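Local coordinates for phosphoribosylglycinamide synthetase (Anaerococcus prevotii, PDB 4DIM), which probably binds ATP and a metal ion and acts as a ligase of the ATP-grasp type, at residues N59-E62 with V63-K66; L87-I90 with C91-N95; G108-Y111 with K112-E115. All coordinates share one frame; numbering follows the deposited sequence.

Three helical stretches illustrate how local side-chain contacts differ with what surrounds them. Followed from the N terminus, contact 1 opens helix 60-66, contact 2 lies in the second half of helix 84-94, and contact 3 starts helix 110-120. Each joins two segments that run on without a gap, so none closes a loop longer than a helical turn; the three lie in series, and none nests in or crosses another. Contacts 1 and 2 touch through D61 with R89 and V63 with I90, pairing their helices beside the parallel sheet. Contact 3 stands apart, its nearest atoms about 10 Å from contact 2, and packs against the antiparallel sheet that includes strands 127-128 and 186-189.

Contact 1 (N59-E62 with V63-K66); sequences NPDE and VEQK
E62 and K66, one helical turn apart, supply the main side-chain meeting at this start of helix 60-66. The carboxylate of E62 does not face the lysine ammonium group; it lies against the aliphatic part of the chain, with OE1 of E62 3.3 Å from CE of K66. CG of E62 has swung anti to its own N (chi1 -173°) and the chain stays extended, while K66 runs straight to CE, and chi4 (-80°) turns NZ aside. The two chains therefore pass at a slant, and NZ of K66 remains 4.7 Å from OE1 of E62. Each polar end is engaged by the segment preceding the helix: OE1 of E62 accepts from the backbone N of D56, and NZ of K66 makes a weak bond to the carbonyl of Y54.

On another side of the helix D61 and E64 carry like charges, OD2 of D61 standing 4.4 Å from OE1 of E64. Basic residues of helix 84-94 probably offset this, since D61 forms a salt bridge with R89 and E64 a long, weak ion pair with K93. V63 is buried, and its CG2 methyl rests 3.4 Å from the carbonyl O of N59, the N-cap residue. That same O of N59 receives N of V63 at 3.1 Å, beginning the helical ladder. N of E64 follows to O of P60 at 3.1 Å, and N of K66 to O of E62 at 3.1 Å.

P60, V63 and E64 face helix 84-94, where they meet S86, I90 and R89, while E62 and K66 lean on M55, in the loop that follows strand 51-54, an outermost strand of the parallel sheet.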
loop_
_atom_site.group_PDB
_atom_site.type_symbol
_atom_site.label_atom_id
_atom_site.label_comp_id
_atom_site.label_asym_id
_atom_site.label_seq_id
_atom_site.Cartn_x
_atom_site.Cartn_y
_atom_site.Cartn_z
ATOM N N ASN A 59 12.564 -1.414 -13.880
ATOM C CA ASN A 59 12.844 -1.773 -15.246
ATOM C C ASN A 59 12.667 -3.275 -15.369
ATOM O O ASN A 59 13.607 -4.023 -15.114
ATOM C CB ASN A 59 14.251 -1.300 -15.576
ATOM C CG ASN A 59 14.629 -1.336 -17.026
ATOM O OD1 ASN A 59 13.872 -1.801 -17.887
ATOM N ND2 ASN A 59 15.823 -0.814 -17.325
ATOM N N PRO A 60 11.454 -3.757 -15.724
ATOM C CA PRO A 60 11.231 -5.209 -15.764
ATOM C C PRO A 60 12.143 -5.939 -16.719
ATOM O O PRO A 60 12.469 -7.089 -16.433
ATOM C CB PRO A 60 9.754 -5.349 -16.180
ATOM C CG PRO A 60 9.362 -4.075 -16.713
ATOM C CD PRO A 60 10.199 -3.036 -16.028
ATOM N N ASP A 61 12.555 -5.280 -17.826
ATOM C CA ASP A 61 13.456 -5.882 -18.823
ATOM C C ASP A 61 14.881 -6.064 -18.258
ATOM O O ASP A 61 15.444 -7.144 -18.402
ATOM C CB ASP A 61 13.492 -5.056 -20.121
ATOM C CG ASP A 61 12.377 -5.418 -21.090
ATOM O OD1 ASP A 61 11.296 -4.791 -21.013
ATOM O OD2 ASP A 61 12.547 -6.400 -21.851
ATOM N N GLU A 62 15.442 -5.038 -17.604
ATOM C CA GLU A 62 16.769 -5.140 -16.977
ATOM C C GLU A 62 16.787 -6.216 -15.913
ATOM O O GLU A 62 17.713 -7.006 -15.840
ATOM C CB GLU A 62 17.161 -3.805 -16.332
ATOM C CG GLU A 62 18.587 -3.748 -15.809
ATOM C CD GLU A 62 18.754 -2.754 -14.681
ATOM O OE1 GLU A 62 18.561 -3.157 -13.511
ATOM O OE2 GLU A 62 19.013 -1.561 -14.964
ATOM N N VAL A 63 15.757 -6.221 -15.073
ATOM C CA VAL A 63 15.622 -7.153 -13.968
ATOM C C VAL A 63 15.594 -8.587 -14.454
ATOM O O VAL A 63 16.281 -9.409 -13.867
ATOM C CB VAL A 63 14.369 -6.804 -13.145
ATOM C CG1 VAL A 63 13.941 -7.961 -12.243
ATOM C CG2 VAL A 63 14.631 -5.556 -12.316
ATOM N N GLU A 64 14.799 -8.883 -15.494
ATOM C CA GLU A 64 14.667 -10.220 -16.082
ATOM C C GLU A 64 16.052 -10.782 -16.483
ATOM O O GLU A 64 16.333 -11.964 -16.280
ATOM C CB GLU A 64 13.731 -10.134 -17.308
ATOM C CG GLU A 64 13.404 -11.442 -18.009
ATOM C CD GLU A 64 13.095 -11.309 -19.490
ATOM O OE1 GLU A 64 12.463 -10.304 -19.889
ATOM O OE2 GLU A 64 13.452 -12.241 -20.247
ATOM N N GLN A 65 16.908 -9.923 -17.032
ATOM C CA GLN A 65 18.249 -10.308 -17.450
ATOM C C GLN A 65 19.130 -10.601 -16.239
ATOM O O GLN A 65 19.806 -11.627 -16.192
ATOM C CB GLN A 65 18.900 -9.195 -18.319
ATOM C CG GLN A 65 18.676 -9.303 -19.845
ATOM C CD GLN A 65 17.330 -9.846 -20.293
ATOM O OE1 GLN A 65 16.321 -9.125 -20.360
ATOM N NE2 GLN A 65 17.292 -11.125 -20.660
ATOM N N LYS A 66 19.118 -9.704 -15.269
ATOM C CA LYS A 66 19.973 -9.799 -14.094
ATOM C C LYS A 66 19.681 -11.011 -13.169
ATOM O O LYS A 66 20.606 -11.403 -12.461
ATOM C CB LYS A 66 19.907 -8.482 -13.281
ATOM C CG LYS A 66 20.658 -7.332 -13.967
ATOM C CD LYS A 66 20.651 -6.040 -13.161
ATOM C CE LYS A 66 21.399 -4.890 -13.824
ATOM N NZ LYS A 66 22.878 -4.969 -13.643
#

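Contact 2 (L87-I90 with C91-N95); sequences LARI and CDKEN
C91 meets L87 one turn back along helix 84-94: its SG lies 3.7 Å from CD1 of L87. The thiol is carried beside the backbone N (chi1 -59°), which brings it back over the preceding turn, and N of C91 bonds to O of L87 at 2.9 Å. D92 likewise folds back, its CB 3.4 Å from O of A88, the carbonyl that accepts N of D92. Its carboxylate finds its partner outside the turn, OD2 accepting from the backbone N of E101.

K93 runs alongside R89 in the same direction, CG to CG at 3.9 Å, so the aliphatic parts of two basic chains pack against each other. Their charged atoms are not in contact, NE of R89 lying 5.1 Å from NZ of K93; R89 forms a salt bridge to E101. E94 keeps CB close to O of I90, which also accepts its N at 2.8 Å, and a weak ion pair with K68 lies beyond. N95, with positive phi (56°), is the first residue outside helical phi/psi.

L87 and I90 reach A75, and I90 also L11 and L13, the arrangement of an amphipathic helix packed on the parallel sheet of an alpha/beta domain.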
loop_
_atom_site.group_PDB
_atom_site.type_symbol
_atom_site.label_atom_id
_atom_site.label_comp_id
_atom_site.label_asym_id
_atom_site.label_seq_id
_atom_site.Cartn_x
_atom_site.Cartn_y
_atom_site.Cartn_z
ATOM N N LEU A 87 8.808 -7.831 -10.471
ATOM C CA LEU A 87 8.581 -9.086 -9.734
ATOM C C LEU A 87 7.726 -10.076 -10.542
ATOM O O LEU A 87 8.052 -11.261 -10.637
ATOM C CB LEU A 87 7.866 -8.809 -8.431
ATOM C CG LEU A 87 7.406 -10.020 -7.621
ATOM C CD1 LEU A 87 8.552 -10.965 -7.325
ATOM C CD2 LEU A 87 6.824 -9.549 -6.321
ATOM N N ALA A 88 6.617 -9.582 -11.092
ATOM C CA ALA A 88 5.699 -10.372 -11.888
ATOM C C ALA A 88 6.430 -11.057 -13.074
ATOM O O ALA A 88 6.223 -12.260 -13.303
ATOM C CB ALA A 88 4.565 -9.490 -12.384
ATOM N N ARG A 89 7.342 -10.323 -13.765
ATOM C CA ARG A 89 8.115 -10.913 -14.853
ATOM C C ARG A 89 9.093 -11.963 -14.312
ATOM O O ARG A 89 9.173 -13.064 -14.887
ATOM C CB ARG A 89 8.878 -9.874 -15.687
ATOM C CG ARG A 89 9.165 -10.430 -17.114
ATOM C CD ARG A 89 9.689 -9.390 -18.086
ATOM N NE ARG A 89 8.624 -8.506 -18.554
ATOM C CZ ARG A 89 8.799 -7.442 -19.335
ATOM N NH1 ARG A 89 10.016 -7.107 -19.757
ATOM N NH2 ARG A 89 7.756 -6.698 -19.699
ATOM N N ILE A 90 9.806 -11.650 -13.199
ATOM C CA ILE A 90 10.718 -12.620 -12.541
ATOM C C ILE A 90 9.959 -13.951 -12.340
ATOM O O ILE A 90 10.425 -14.997 -12.756
ATOM C CB ILE A 90 11.280 -12.089 -11.169
ATOM C CG1 ILE A 90 12.293 -10.999 -11.377
ATOM C CG2 ILE A 90 11.911 -13.222 -10.330
ATOM C CD1 ILE A 90 12.452 -10.143 -10.184
ATOM N N CYS A 91 8.772 -13.884 -11.736
ATOM C CA CYS A 91 7.955 -15.061 -11.468
ATOM C C CYS A 91 7.485 -15.752 -12.721
ATOM O O CYS A 91 7.516 -16.975 -12.752
ATOM C CB CYS A 91 6.782 -14.677 -10.585
ATOM S SG CYS A 91 7.301 -13.979 -9.009
ATOM N N ASP A 92 7.045 -14.995 -13.736
ATOM C CA ASP A 92 6.604 -15.574 -15.006
ATOM C C ASP A 92 7.734 -16.252 -15.794
ATOM O O ASP A 92 7.448 -17.209 -16.521
ATOM C CB ASP A 92 5.952 -14.496 -15.901
ATOM C CG ASP A 92 4.548 -14.144 -15.487
ATOM O OD1 ASP A 92 4.155 -14.505 -14.346
ATOM O OD2 ASP A 92 3.838 -13.486 -16.289
ATOM N N LYS A 93 8.989 -15.738 -15.709
ATOM C CA LYS A 93 10.110 -16.273 -16.504
ATOM C C LYS A 93 10.954 -17.302 -15.724
ATOM O O LYS A 93 11.354 -18.302 -16.306
ATOM C CB LYS A 93 11.007 -15.128 -17.015
ATOM C CG LYS A 93 10.285 -14.049 -17.867
ATOM C CD LYS A 93 9.627 -14.558 -19.167
ATOM C CE LYS A 93 8.973 -13.454 -19.997
ATOM N NZ LYS A 93 9.906 -12.774 -20.959
ATOM N N GLU A 94 11.215 -17.084 -14.427
ATOM C CA GLU A 94 11.976 -18.047 -13.609
ATOM C C GLU A 94 11.034 -19.118 -12.962
ATOM O O GLU A 94 11.527 -20.009 -12.257
ATOM C CB GLU A 94 12.793 -17.312 -12.526
ATOM C CG GLU A 94 13.883 -16.385 -13.044
ATOM C CD GLU A 94 15.051 -17.047 -13.752
ATOM O OE1 GLU A 94 15.515 -18.116 -13.288
ATOM O OE2 GLU A 94 15.516 -16.475 -14.766
ATOM N N ASN A 95 9.694 -19.042 -13.227
ATOM C CA ASN A 95 8.677 -19.980 -12.741
ATOM C C ASN A 95 8.723 -20.082 -11.204
ATOM O O ASN A 95 8.706 -21.153 -10.599
ATOM C CB ASN A 95 8.814 -21.359 -13.422
ATOM C CG ASN A 95 7.578 -22.236 -13.293
ATOM O OD1 ASN A 95 6.428 -21.766 -13.313
ATOM N ND2 ASN A 95 7.779 -23.537 -13.140
#

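Contact 3 (G108-Y111 with K112-E115)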
loop_
_atom_site.group_PDB
_atom_site.type_symbol
_atom_site.label_atom_id
_atom_site.label_comp_id
_atom_site.label_asym_id
_atom_site.label_seq_id
_atom_site.Cartn_x
_atom_site.Cartn_y
_atom_site.Cartn_z
ATOM N N GLY A 108 -1.997 -1.728 -12.506
ATOM C CA GLY A 108 -1.265 -0.515 -12.831
ATOM C C GLY A 108 -1.935 0.419 -13.810
ATOM O O GLY A 108 -1.636 1.614 -13.804
ATOM N N ASP A 109 -2.839 -0.109 -14.660
ATOM C CA ASP A 109 -3.533 0.689 -15.661
ATOM C C ASP A 109 -4.993 0.807 -15.305
ATOM O O ASP A 109 -5.729 -0.169 -15.416
ATOM C CB ASP A 109 -3.355 0.061 -17.053
ATOM C CG ASP A 109 -3.763 0.987 -18.190
ATOM O OD1 ASP A 109 -3.144 2.070 -18.329
ATOM O OD2 ASP A 109 -4.673 0.620 -18.955
ATOM N N LYS A 110 -5.408 1.998 -14.857
ATOM C CA LYS A 110 -6.809 2.304 -14.506
ATOM C C LYS A 110 -7.830 1.960 -15.623
ATOM O O LYS A 110 -8.919 1.535 -15.291
ATOM C CB LYS A 110 -6.978 3.799 -14.132
ATOM C CG LYS A 110 -6.652 4.146 -12.669
ATOM C CD LYS A 110 -7.700 5.096 -12.043
ATOM C CE LYS A 110 -7.604 5.187 -10.537
ATOM N NZ LYS A 110 -7.935 3.903 -9.863
ATOM N N TYR A 111 -7.498 2.157 -16.910
ATOM C CA TYR A 111 -8.430 1.829 -17.998
ATOM C C TYR A 111 -8.721 0.329 -18.006
ATOM O O TYR A 111 -9.872 -0.061 -18.137
ATOM C CB TYR A 111 -7.907 2.207 -19.410
ATOM C CG TYR A 111 -7.373 3.601 -19.678
ATOM C CD1 TYR A 111 -8.150 4.544 -20.348
ATOM C CD2 TYR A 111 -6.012 3.876 -19.549
ATOM C CE1 TYR A 111 -7.600 5.743 -20.821
ATOM C CE2 TYR A 111 -5.460 5.079 -19.992
ATOM C CZ TYR A 111 -6.267 6.029 -20.593
ATOM O OH TYR A 111 -5.745 7.231 -21.004
ATOM N N LYS A 112 -7.656 -0.493 -17.920
ATOM C CA LYS A 112 -7.712 -1.955 -17.919
ATOM C C LYS A 112 -8.338 -2.501 -16.656
ATOM O O LYS A 112 -9.011 -3.535 -16.706
ATOM C CB LYS A 112 -6.310 -2.573 -18.048
ATOM C CG LYS A 112 -5.646 -2.514 -19.420
ATOM C CD LYS A 112 -4.261 -3.230 -19.390
ATOM C CE LYS A 112 -3.248 -2.697 -20.402
ATOM N NZ LYS A 112 -3.402 -3.312 -21.745
HETATM N N MSE A 113 -8.072 -1.844 -15.512
HETATM C CA MSE A 113 -8.642 -2.223 -14.214
HETATM C C MSE A 113 -10.129 -1.981 -14.211
HETATM O O MSE A 113 -10.897 -2.847 -13.809
HETATM C CB MSE A 113 -7.991 -1.413 -13.062
HETATM C CG MSE A 113 -8.164 -2.059 -11.681
HETATM SE SE MSE A 113 -7.893 -0.885 -10.146
HETATM C CE MSE A 113 -9.255 0.488 -10.515
ATOM N N LYS A 114 -10.547 -0.813 -14.670
ATOM C CA LYS A 114 -11.964 -0.432 -14.666
ATOM C C LYS A 114 -12.763 -1.217 -15.718
ATOM O O LYS A 114 -13.990 -1.304 -15.610
ATOM C CB LYS A 114 -12.106 1.094 -14.891
ATOM C CG LYS A 114 -11.440 1.939 -13.804
ATOM C CD LYS A 114 -12.369 2.439 -12.724
ATOM C CE LYS A 114 -11.729 3.541 -11.891
ATOM N NZ LYS A 114 -11.770 3.282 -10.418
ATOM N N GLU A 115 -12.076 -1.758 -16.736
ATOM C CA GLU A 115 -12.670 -2.570 -17.794
ATOM C C GLU A 115 -13.032 -3.951 -17.210
ATOM O O GLU A 115 -14.080 -4.515 -17.515
ATOM C CB GLU A 115 -11.688 -2.695 -18.980
ATOM C CG GLU A 115 -12.313 -3.255 -20.250
ATOM C CD GLU A 115 -11.349 -3.609 -21.371
ATOM O OE1 GLU A 115 -10.258 -4.153 -21.078
ATOM O OE2 GLU A 115 -11.717 -3.398 -22.550
#
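The backbone passes from D109, extended at phi -111° and psi 107°, into the first turn of helix 110-120. N of M113 bonds to O of D109 at 2.9 Å, and N of K114 reaches O of K110 at 2.9 Å. A weaker bond joins N of E115 to O of Y111.

D109 is the N-cap: CG stands anti to its N (chi1 -167°), which turns the carboxylate over the helix start, where OD2 of D109 accepts weakly from N of K112 at 3.3 Å. The aliphatic chain of K112 slants across the same oxygen, its CG 3.3 Å from OD2 of D109, while the ammonium group lies farther off. The negative carboxylate probably interacts favourably with the partial positive charge at the helix N terminus. D109 alone separates helices 101-108 and 110-120; the second belongs to the ATP-grasp part of the protein, and K112 touches I105 and M106 of helix 101-108.

K110 travels beside M113, a selenomethionine whose CE comes 3.7 Å from NZ of K110, and K114, whose NZ is 3.9 Å from the same nitrogen. The lysines have other partners: K110 forms a salt bridge with E275, and K114 bonds to T124. CG of D109 lies at the edge of the Y111 ring, in its plane; the ring extends toward strands 127-128 and 186-189, touching H127 and I186, and its OH hydrogen-bonds with that of Y184.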